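Local coordinates for protein N-Acetyltransferase, PseH (Campylobacter jejuni subsp. jejuni PT14, PDB 4XPL) that binds acetyl coenzyme A and very probably uses it for N-4 acetylation of UDP-4-amino-4,6-dideoxy-beta-L-AltNAc, the third step in making the flagellin sugar pseudaminic acid, at residues A[21-26]-A[69-74]; A[105-110]-A[135-140]. The protein carries 8 engineered substitutions. One frame throughout, in Å; residues are numbered along the deposited sequence.

Contact 1 of 2, residues A[21-26]-A[69-74]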
loop_
_atom_site.group_PDB
_atom_site.type_symbol
_atom_site.label_atom_id
_atom_site.label_comp_id
_atom_site.label_asym_id
_atom_site.label_seq_id
_atom_site.Cartn_x
_atom_site.Cartn_y
_atom_site.Cartn_z
ATOM N N ILE A 21 10.547 3.917 -11.206
ATOM C CA ILE A 21 10.431 5.135 -10.392
ATOM C C ILE A 21 9.734 6.204 -11.247
ATOM O O ILE A 21 8.741 6.804 -10.832
ATOM C CB ILE A 21 11.821 5.637 -9.898
ATOM C CG1 ILE A 21 12.415 4.657 -8.875
ATOM C CG2 ILE A 21 11.712 7.040 -9.303
ATOM C CD1 ILE A 21 13.945 4.623 -8.830
ATOM N N GLU A 22 10.255 6.404 -12.446
ATOM C CA GLU A 22 9.659 7.325 -13.423
ATOM C C GLU A 22 8.148 7.060 -13.559
ATOM O O GLU A 22 7.327 7.961 -13.351
ATOM C CB GLU A 22 10.361 7.126 -14.774
ATOM C CG GLU A 22 9.832 7.939 -15.938
ATOM C CD GLU A 22 10.282 9.396 -15.916
ATOM O OE1 GLU A 22 9.935 10.099 -16.885
ATOM O OE2 GLU A 22 10.982 9.842 -14.966
ATOM N N LEU A 23 7.809 5.812 -13.892
ATOM C CA LEU A 23 6.426 5.392 -14.129
ATOM C C LEU A 23 5.487 5.660 -12.954
ATOM O O LEU A 23 4.481 6.349 -13.108
ATOM C CB LEU A 23 6.387 3.893 -14.474
ATOM C CG LEU A 23 5.061 3.237 -14.861
ATOM C CD1 LEU A 23 4.672 3.573 -16.299
ATOM C CD2 LEU A 23 5.138 1.718 -14.688
ATOM N N ILE A 24 5.798 5.109 -11.785
ATOM C CA ILE A 24 4.799 5.050 -10.725
ATOM C C ILE A 24 4.538 6.388 -10.053
ATOM O O ILE A 24 3.414 6.639 -9.629
ATOM C CB ILE A 24 5.060 3.926 -9.677
ATOM C CG1 ILE A 24 6.248 4.229 -8.791
ATOM C CG2 ILE A 24 5.233 2.558 -10.380
ATOM C CD1 ILE A 24 6.595 3.036 -7.904
ATOM N N PHE A 25 5.541 7.260 -9.987
ATOM C CA PHE A 25 5.345 8.546 -9.298
ATOM C C PHE A 25 4.514 9.518 -10.140
ATOM O O PHE A 25 3.997 10.503 -9.621
ATOM C CB PHE A 25 6.678 9.140 -8.830
ATOM C CG PHE A 25 7.255 8.441 -7.614
ATOM C CD1 PHE A 25 6.905 8.844 -6.334
ATOM C CD2 PHE A 25 8.134 7.374 -7.761
ATOM C CE1 PHE A 25 7.424 8.203 -5.214
ATOM C CE2 PHE A 25 8.647 6.697 -6.653
ATOM C CZ PHE A 25 8.298 7.122 -5.374
ATOM N N LYS A 26 4.352 9.198 -11.424
ATOM C CA LYS A 26 3.442 9.911 -12.326
ATOM C C LYS A 26 1.969 9.519 -12.211
ATOM O O LYS A 26 1.120 10.202 -12.773
ATOM C CB LYS A 26 3.857 9.668 -13.778
ATOM C CG LYS A 26 5.124 10.376 -14.194
ATOM C CD LYS A 26 5.518 9.949 -15.601
ATOM C CE LYS A 26 6.647 10.801 -16.154
ATOM N NZ LYS A 26 7.144 10.217 -17.433
ATOM N N GLU A 69 4.112 -10.508 -14.561
ATOM C CA GLU A 69 5.087 -9.569 -15.170
ATOM C C GLU A 69 4.493 -8.201 -15.619
ATOM O O GLU A 69 5.217 -7.337 -16.102
ATOM C CB GLU A 69 5.880 -10.205 -16.296
ATOM C CG GLU A 69 6.377 -11.688 -16.064
ATOM C CD GLU A 69 7.468 -11.865 -14.995
ATOM O OE1 GLU A 69 7.252 -11.511 -13.807
ATOM O OE2 GLU A 69 8.551 -12.412 -15.348
ATOM N N GLN A 70 3.198 -7.998 -15.372
ATOM C CA GLN A 70 2.559 -6.689 -15.542
ATOM C C GLN A 70 2.379 -5.989 -14.196
ATOM O O GLN A 70 1.891 -6.609 -13.260
ATOM C CB GLN A 70 1.177 -6.868 -16.174
ATOM C CG GLN A 70 1.197 -7.202 -17.642
ATOM C CD GLN A 70 1.833 -6.104 -18.463
ATOM O OE1 GLN A 70 1.589 -4.927 -18.219
ATOM N NE2 GLN A 70 2.659 -6.478 -19.427
ATOM N N ILE A 71 2.728 -4.701 -14.110
ATOM C CA ILE A 71 2.443 -3.914 -12.901
ATOM C C ILE A 71 0.937 -3.708 -12.747
ATOM O O ILE A 71 0.286 -3.318 -13.715
ATOM C CB ILE A 71 3.163 -2.540 -12.928
ATOM C CG1 ILE A 71 4.677 -2.729 -12.842
ATOM C CG2 ILE A 71 2.702 -1.651 -11.773
ATOM C CD1 ILE A 71 5.490 -1.530 -13.345
ATOM N N ILE A 72 0.378 -3.984 -11.545
ATOM C CA ILE A 72 -1.035 -3.713 -11.286
ATOM C C ILE A 72 -1.332 -2.706 -10.180
ATOM O O ILE A 72 -2.451 -2.202 -10.101
ATOM C CB ILE A 72 -1.831 -5.016 -11.049
ATOM C CG1 ILE A 72 -1.316 -5.827 -9.858
ATOM C CG2 ILE A 72 -1.762 -5.886 -12.399
ATOM C CD1 ILE A 72 -2.390 -6.831 -9.308
ATOM N N GLY A 73 -0.335 -2.383 -9.360
ATOM C CA GLY A 73 -0.533 -1.363 -8.334
ATOM C C GLY A 73 0.615 -1.341 -7.362
ATOM O O GLY A 73 1.657 -2.001 -7.574
ATOM N N VAL A 74 0.416 -0.555 -6.314
ATOM C CA VAL A 74 1.372 -0.434 -5.216
ATOM C C VAL A 74 0.646 -0.725 -3.918
ATOM O O VAL A 74 -0.537 -0.331 -3.722
ATOM C CB VAL A 74 1.972 0.996 -5.194
ATOM C CG1 VAL A 74 2.631 1.375 -3.811
ATOM C CG2 VAL A 74 2.948 1.194 -6.368
#
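In the GNAT fold of PseH, the short helix 18-25 rests on strand 70-78, with Leu23 and Ile24 of the helix facing Ile71 and Val74 of the strand. All four residues point toward the opposing segment, and the whole contact is apolar. Leu23 and Ile71 reach for each other tip to tip: Leu23 CD2 stands 3.5 Å from Ile71 CD1, each offering a terminal methyl. Ile71 gets there by stretching out its longer branch, with CD1 trans to CA (chi2 160°). The second touch is looser, with Ile24 CD1 and Val74 CG2 4.4 Å apart. Here the backbones come nearest, Ile24 CA to Val74 CA measuring 8.5 Å, a gap that the branched side chains have to bridge.

Ile71 and Val74 are three positions apart, yet both face the helix, which a regular alternation along a strand would not give. The explanation lies in Ile72 and Gly73, both of which bond through their backbones to Val65; with Ile72 psi at -14°, this fits a classic beta bulge. Away from the strand, Lys26 closes a salt bridge through NZ to Glu22 OE1 at 2.8 Å, arriving 47° out of the carboxylate plane, while Glu22 OE2 is hydrogen-bonded to Thr39 OG1.

Around this pair, strand 61-67 extends the apolar layer, Leu64 touching both Ile24 and Ile71. Phe13 and Leu16 also pack on Ile24, and Trp27 on Val74, whose side chain is about 7 Å at nearest atoms from the bound acetyl coenzyme A. Helix 41-56 takes another flank of helix 18-25, where Phe25 stacks with His47. Ile72 turns instead to helix 99-114, across the sheet.

Contact 2 of 2, residues A[105-110]-A[135-140]. With ACO (acetyl coenzyme *a), chain B.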
loop_
_atom_site.group_PDB
_atom_site.type_symbol
_atom_site.label_atom_id
_atom_site.label_comp_id
_atom_site.label_asym_id
_atom_site.label_seq_id
_atom_site.Cartn_x
_atom_site.Cartn_y
_atom_site.Cartn_z
ATOM N N GLU A 105 -2.998 -9.486 -1.215
ATOM C CA GLU A 105 -1.572 -9.375 -0.958
ATOM C C GLU A 105 -1.235 -8.653 0.340
ATOM O O GLU A 105 -0.310 -9.055 1.055
ATOM C CB GLU A 105 -0.859 -8.683 -2.116
ATOM C CG GLU A 105 -0.904 -9.446 -3.411
ATOM C CD GLU A 105 -0.329 -10.862 -3.301
ATOM O OE1 GLU A 105 0.800 -11.002 -2.796
ATOM O OE2 GLU A 105 -1.017 -11.808 -3.712
ATOM N N ILE A 106 -1.959 -7.581 0.628
ATOM C CA ILE A 106 -1.760 -6.826 1.857
ATOM C C ILE A 106 -1.988 -7.716 3.073
ATOM O O ILE A 106 -1.173 -7.738 3.993
ATOM C CB ILE A 106 -2.697 -5.581 1.941
ATOM C CG1 ILE A 106 -2.169 -4.451 1.033
ATOM C CG2 ILE A 106 -2.833 -5.065 3.417
ATOM C CD1 ILE A 106 -3.212 -3.542 0.495
ATOM N N ILE A 107 -3.111 -8.421 3.093
ATOM C CA ILE A 107 -3.481 -9.243 4.243
ATOM C C ILE A 107 -2.530 -10.425 4.404
ATOM O O ILE A 107 -2.029 -10.694 5.529
ATOM C CB ILE A 107 -4.992 -9.678 4.162
ATOM C CG1 ILE A 107 -5.888 -8.431 4.179
ATOM C CG2 ILE A 107 -5.330 -10.631 5.267
ATOM C CD1 ILE A 107 -7.339 -8.675 3.855
ATOM N N LYS A 108 -2.245 -11.118 3.300
ATOM C CA LYS A 108 -1.285 -12.200 3.331
ATOM C C LYS A 108 0.075 -11.743 3.862
ATOM O O LYS A 108 0.633 -12.343 4.783
ATOM C CB LYS A 108 -1.144 -12.842 1.933
ATOM C CG LYS A 108 -0.236 -14.057 1.912
ATOM C CD LYS A 108 -0.273 -14.753 0.523
ATOM C CE LYS A 108 0.644 -15.981 0.495
ATOM N NZ LYS A 108 0.437 -16.828 -0.733
ATOM N N TYR A 109 0.609 -10.670 3.291
ATOM C CA TYR A 109 1.929 -10.189 3.699
ATOM C C TYR A 109 1.940 -9.754 5.160
ATOM O O TYR A 109 2.840 -10.083 5.919
ATOM C CB TYR A 109 2.404 -9.018 2.810
ATOM C CG TYR A 109 3.864 -8.723 3.034
ATOM C CD1 TYR A 109 4.832 -9.398 2.328
ATOM C CD2 TYR A 109 4.272 -7.739 3.934
ATOM C CE1 TYR A 109 6.189 -9.153 2.537
ATOM C CE2 TYR A 109 5.630 -7.494 4.157
ATOM C CZ TYR A 109 6.575 -8.186 3.446
ATOM O OH TYR A 109 7.925 -7.930 3.633
ATOM N N ALA A 110 0.938 -9.016 5.570
ATOM C CA ALA A 110 0.857 -8.594 6.977
ATOM C C ALA A 110 0.765 -9.769 7.952
ATOM O O ALA A 110 1.493 -9.827 8.953
ATOM C CB ALA A 110 -0.340 -7.679 7.171
ATOM N N GLN A 135 -14.586 -3.275 3.772
ATOM C CA GLN A 135 -15.731 -3.968 4.365
ATOM C C GLN A 135 -15.854 -5.363 3.766
ATOM O O GLN A 135 -16.159 -6.325 4.476
ATOM C CB GLN A 135 -17.034 -3.184 4.124
ATOM C CG GLN A 135 -18.310 -3.938 4.467
ATOM C CD GLN A 135 -19.160 -4.242 3.251
ATOM O OE1 GLN A 135 -19.939 -3.379 2.799
ATOM N NE2 GLN A 135 -19.047 -5.470 2.723
ATOM N N GLN A 136 -15.629 -5.477 2.460
ATOM C CA GLN A 136 -15.710 -6.788 1.803
ATOM C C GLN A 136 -14.639 -7.758 2.305
ATOM O O GLN A 136 -14.800 -8.963 2.201
ATOM C CB GLN A 136 -15.609 -6.647 0.281
ATOM C CG GLN A 136 -16.872 -6.078 -0.347
ATOM C CD GLN A 136 -16.750 -5.813 -1.830
ATOM O OE1 GLN A 136 -17.763 -5.701 -2.521
ATOM N NE2 GLN A 136 -15.531 -5.700 -2.328
ATOM N N ASN A 137 -13.539 -7.234 2.827
ATOM C CA ASN A 137 -12.468 -8.066 3.386
ATOM C C ASN A 137 -12.496 -8.119 4.944
ATOM O O ASN A 137 -11.483 -8.425 5.605
ATOM C CB ASN A 137 -11.115 -7.580 2.861
ATOM C CG ASN A 137 -10.902 -7.929 1.408
ATOM O OD1 ASN A 137 -10.436 -9.019 1.102
ATOM N ND2 ASN A 137 -11.328 -7.046 0.495
ATOM N N HIS A 138 -13.690 -7.885 5.481
ATOM C CA HIS A 138 -14.054 -8.039 6.915
ATOM C C HIS A 138 -13.456 -7.011 7.859
ATOM O O HIS A 138 -13.446 -7.213 9.080
ATOM C CB HIS A 138 -13.821 -9.466 7.424
ATOM C CG HIS A 138 -14.284 -10.519 6.475
ATOM N ND1 HIS A 138 -15.489 -10.435 5.810
ATOM C CD2 HIS A 138 -13.731 -11.698 6.112
ATOM C CE1 HIS A 138 -15.641 -11.509 5.054
ATOM N NE2 HIS A 138 -14.592 -12.293 5.221
ATOM N N PHE A 139 -13.008 -5.883 7.304
ATOM C CA PHE A 139 -12.632 -4.745 8.117
ATOM C C PHE A 139 -13.838 -4.149 8.835
ATOM O O PHE A 139 -14.975 -4.212 8.372
ATOM C CB PHE A 139 -11.910 -3.670 7.280
ATOM C CG PHE A 139 -10.483 -4.013 6.963
ATOM C CD1 PHE A 139 -10.179 -4.904 5.933
ATOM C CD2 PHE A 139 -9.445 -3.510 7.733
ATOM C CE1 PHE A 139 -8.887 -5.245 5.658
ATOM C CE2 PHE A 139 -8.157 -3.851 7.453
ATOM C CZ PHE A 139 -7.872 -4.710 6.404
ATOM N N THR A 140 -13.582 -3.598 10.005
ATOM C CA THR A 140 -14.632 -2.972 10.766
ATOM C C THR A 140 -14.176 -1.552 11.154
ATOM O O THR A 140 -13.014 -1.319 11.476
ATOM C CB THR A 140 -15.098 -3.887 11.934
ATOM O OG1 THR A 140 -14.019 -4.189 12.804
ATOM C CG2 THR A 140 -15.626 -5.230 11.412
HETATM N N1A ACO B . -20.307 2.802 -3.019
HETATM C C2A ACO B . -20.047 1.507 -2.739
HETATM N N3A ACO B . -19.251 0.743 -3.515
HETATM C C4A ACO B . -18.652 1.232 -4.638
HETATM C C5A ACO B . -18.880 2.637 -5.004
HETATM C C6A ACO B . -19.776 3.422 -4.105
HETATM N N6A ACO B . -20.063 4.726 -4.352
HETATM N N7A ACO B . -18.180 2.848 -6.141
HETATM C C8A ACO B . -17.556 1.683 -6.476
HETATM N N9A ACO B . -17.836 0.719 -5.571
HETATM C C1B ACO B . -17.355 -0.699 -5.541
HETATM C C2B ACO B . -17.229 -1.350 -6.913
HETATM O O2B ACO B . -18.499 -1.765 -7.425
HETATM C C3B ACO B . -16.319 -2.513 -6.583
HETATM O O3B ACO B . -17.127 -3.578 -6.082
HETATM P P3B ACO B . -16.635 -5.113 -5.959
HETATM O O7A ACO B . -15.452 -5.095 -4.995
HETATM O O8A ACO B . -17.850 -5.790 -5.365
HETATM O O9A ACO B . -16.304 -5.549 -7.372
HETATM C C4B ACO B . -15.377 -1.965 -5.511
HETATM O O4B ACO B . -16.051 -0.833 -4.939
HETATM C C5B ACO B . -14.011 -1.572 -6.086
HETATM O O5B ACO B . -14.162 -0.742 -7.249
HETATM P P1A ACO B . -13.227 -0.848 -8.568
HETATM O O1A ACO B . -13.624 0.208 -9.563
HETATM O O2A ACO B . -13.116 -2.296 -8.996
HETATM O O3A ACO B . -11.814 -0.256 -8.077
HETATM P P2A ACO B . -10.510 -1.140 -7.840
HETATM O O4A ACO B . -10.881 -2.399 -7.100
HETATM O O5A ACO B . -9.827 -1.272 -9.186
HETATM O O6A ACO B . -9.574 -0.141 -6.983
HETATM C CBP ACO B . -8.753 1.170 -5.211
HETATM C CCP ACO B . -9.906 0.315 -5.674
HETATM C CDP ACO B . -7.471 0.286 -5.194
HETATM C CEP ACO B . -9.063 1.708 -3.808
HETATM C CAP ACO B . -8.623 2.325 -6.218
HETATM O OAP ACO B . -9.863 3.071 -6.299
HETATM C C9P ACO B . -7.514 3.268 -5.879
HETATM O O9P ACO B . -6.338 2.977 -6.107
HETATM N N8P ACO B . -7.887 4.443 -5.362
HETATM C C7P ACO B . -6.922 5.498 -5.074
HETATM C C6P ACO B . -6.007 5.119 -3.901
HETATM C C5P ACO B . -6.801 4.878 -2.631
HETATM O O5P ACO B . -7.794 5.561 -2.359
HETATM N N4P ACO B . -6.346 3.940 -1.800
HETATM C C3P ACO B . -6.905 3.818 -0.443
HETATM C C2P ACO B . -6.226 4.824 0.514
HETATM S S1P ACO B . -4.531 4.317 0.700
HETATM C C ACO B . -3.620 5.327 -0.261
HETATM O O ACO B . -4.167 6.191 -0.957
HETATM C CH3 ACO B . -2.126 5.115 -0.266
#
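Gln136 NE2 donates a hydrogen bond to O7A of the 3'-phosphate of acetyl coenzyme A, with NE2 and O7A 2.7 Å apart and an N-H...O angle of 170°. The glutamine chain runs extended beyond CG (chi2 175°), carrying its amide from the end of helix 128-136 out to the cofactor. Directly after it the chain leaves the helix, and Asn137 and Phe139 meet helix 99-114. His138, with positive phi, is the C-prime residue of a Schellman motif that closes the helix; one of its bonds runs from His138 N to Gln135 O, 3.1 Å.

Past this turn, one methyl does the work across the contact. Ile107 CD1 lies 4.1 Å from Asn137 CB and 4.2 Å from Phe139 CE1, so it touches both the residue before and the residue after His138. It approaches the phenyl ring obliquely, and the isoleucine and asparagine side chains cross at a slant. The long branch of Ile107, trans at chi2 (169°), brings CD1 to this point. The Asn137 amide turns its polar ends to other partners: OD1 accepts from Gln100 NE2 and ND2 donates to Leu133 O, which ties the asparagine both to helix 99-114 and back to its own helix.

The two segments meet over the sheet, where Leu119 of strand 118-124 and Leu153 of strand 148-154 each touch both Ile107 and Phe139, forming a shared apolar floor, and Phe87 meets the phenylalanine ring. Farther round helix 99-114, Ile106 packs on Ile75 and Phe77 of strand 70-78, and Tyr109 reaches Leu10 of strand 8-12.

In the fold
The two contacts follow one another along the chain, contact 1 closing before contact 2 opens, and both belong to the GNAT domain. Their centres are 22 Å apart, on opposite sides of the chain's centre, with nearest atoms about 6 Å from each other and no touch. The mixed sheet joins them: strand 70-78 carries helix 18-25 on one face and helix 99-114, which belongs to contact 2, on the other. Contact 1 lies near the acetyl end of the bound acetyl coenzyme A without touching it, whereas contact 2 holds the 3'-phosphate through Gln136.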